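Local coordinates for phosphodiesterase (Candida albicans, PDB 6CPU), which belongs to the cyclic nucleotide phosphodiesterase family of the HD superfamily, with a mainly helical fold that holds a zinc and a magnesium ion side by side, at residues D281-C286 against A345-D350. Numbering follows the deposited sequence.
With ZN (zinc ion), chain B; MG (magnesium ion), chain C.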
# COMPACT_ATOMS: atom_id res chain seq x y z
N ASP A 281 -2.42 -7.76 -0.45
CA ASP A 281 -3.62 -8.59 -0.44
C ASP A 281 -4.56 -8.28 -1.61
O ASP A 281 -5.01 -9.18 -2.31
CB ASP A 281 -4.35 -8.41 0.87
CG ASP A 281 -5.51 -9.35 1.01
OD1 ASP A 281 -5.28 -10.58 1.01
OD2 ASP A 281 -6.64 -8.85 1.14
N VAL A 282 -4.85 -6.99 -1.82
CA VAL A 282 -5.71 -6.56 -2.93
C VAL A 282 -5.09 -6.89 -4.29
O VAL A 282 -5.78 -7.34 -5.23
CB VAL A 282 -6.06 -5.05 -2.83
CG1 VAL A 282 -6.78 -4.55 -4.08
CG2 VAL A 282 -6.92 -4.78 -1.60
N LEU A 283 -3.79 -6.70 -4.40
CA LEU A 283 -3.06 -7.08 -5.61
C LEU A 283 -3.21 -8.59 -5.88
O LEU A 283 -3.48 -9.02 -7.00
CB LEU A 283 -1.58 -6.71 -5.46
CG LEU A 283 -0.58 -7.32 -6.45
CD1 LEU A 283 -0.86 -6.84 -7.86
CD2 LEU A 283 0.85 -6.99 -6.06
N GLN A 284 -3.04 -9.36 -4.82
CA GLN A 284 -3.11 -10.83 -4.91
C GLN A 284 -4.51 -11.31 -5.28
O GLN A 284 -4.65 -12.28 -6.03
CB GLN A 284 -2.66 -11.44 -3.59
CG GLN A 284 -2.35 -12.95 -3.67
CD GLN A 284 -3.51 -13.84 -3.21
OE1 GLN A 284 -4.60 -13.36 -2.86
NE2 GLN A 284 -3.24 -15.14 -3.15
N ALA A 285 -5.55 -10.66 -4.74
CA ALA A 285 -6.93 -10.93 -5.15
C ALA A 285 -7.10 -10.67 -6.64
O ALA A 285 -7.59 -11.53 -7.37
CB ALA A 285 -7.91 -10.10 -4.35
N CYS A 286 -6.69 -9.49 -7.09
CA CYS A 286 -6.71 -9.17 -8.52
C CYS A 286 -5.97 -10.22 -9.33
O CYS A 286 -6.43 -10.65 -10.39
CB CYS A 286 -6.08 -7.80 -8.81
SG CYS A 286 -7.19 -6.41 -8.60
N ALA A 345 -2.30 -0.79 -10.52
CA ALA A 345 -3.29 0.02 -9.79
C ALA A 345 -3.67 -0.58 -8.45
O ALA A 345 -3.79 0.15 -7.47
CB ALA A 345 -4.54 0.25 -10.63
N ALA A 346 -3.87 -1.90 -8.37
CA ALA A 346 -4.17 -2.52 -7.09
C ALA A 346 -3.02 -2.29 -6.09
O ALA A 346 -3.26 -2.00 -4.92
CB ALA A 346 -4.44 -4.01 -7.27
N LEU A 347 -1.78 -2.42 -6.57
CA LEU A 347 -0.60 -2.19 -5.73
C LEU A 347 -0.59 -0.78 -5.11
O LEU A 347 -0.24 -0.61 -3.93
CB LEU A 347 0.68 -2.43 -6.55
CG LEU A 347 2.00 -2.17 -5.82
CD1 LEU A 347 2.12 -3.02 -4.56
CD2 LEU A 347 3.15 -2.42 -6.76
N GLY A 348 -0.97 0.22 -5.90
CA GLY A 348 -0.91 1.62 -5.47
C GLY A 348 -2.21 2.21 -4.96
O GLY A 348 -2.27 3.41 -4.62
N HIS A 349 -3.26 1.40 -4.87
CA HIS A 349 -4.61 1.97 -4.72
C HIS A 349 -4.88 2.68 -3.39
O HIS A 349 -5.82 3.48 -3.31
CB HIS A 349 -5.70 0.91 -4.99
CG HIS A 349 -6.09 0.14 -3.77
ND1 HIS A 349 -5.33 -0.89 -3.27
CD2 HIS A 349 -7.15 0.28 -2.94
CE1 HIS A 349 -5.90 -1.36 -2.17
NE2 HIS A 349 -7.01 -0.67 -1.95
N ASP A 350 -4.09 2.40 -2.35
CA ASP A 350 -4.23 3.05 -1.05
C ASP A 350 -2.96 3.80 -0.63
O ASP A 350 -2.78 4.05 0.55
CB ASP A 350 -4.63 2.02 0.03
CG ASP A 350 -6.15 1.79 0.12
OD1 ASP A 350 -6.91 2.73 -0.20
OD2 ASP A 350 -6.59 0.70 0.56
ZN ZN B . -8.11 -0.56 -0.09
MG MG C . -9.03 3.03 -0.42
O HOH W 1 -9.38 -0.36 1.71
O HOH W 2 -9.31 1.07 -0.87
O HOH W 3 -11.12 3.35 -0.97
O HOH W 4 -8.91 5.07 0.39
O HOH W 5 -9.52 2.62 1.48
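V282 packs on A346 where helices 276-292 and 336-348 meet beside the HD-type metal centre of the phosphodiesterase fold. The buried A346 methyl is contacted by three residues: its CB lies 3.8 Å from L283 CA, close enough to rest on the helix backbone, while V282 CG1 and C286 SG, one helical turn apart, close on the same methyl. Further along, L283 CD2 reaches L347 CD1 at a looser 4.4 Å. V282 also meets the metal ligand H349, its CG2 approaching CE1 obliquely at 3.6 Å; a chi1 of 172° puts CG1 anti to the backbone N, where it touches both H349 CE1 and A346 CB. The ring is held at both nitrogens. ND1 donates to A346 O (2.9 Å, N-H...O angle 160°), which lies 11° out of the ring plane, and NE2 binds zinc at 2.2 Å. The ND1 bond thus links the zinc ligand to A346, the residue that packs on helix 276-292; with the zinc bond it restrains the ring's rotation. Outside the pair, H278 and D462 complete the protein ligands of zinc, and A461 of helix 446-462 also packs on V282 and C286. D350 spans both ions, its OD2 bound to zinc at 2.1 Å and OD1 to magnesium at 2.2 Å.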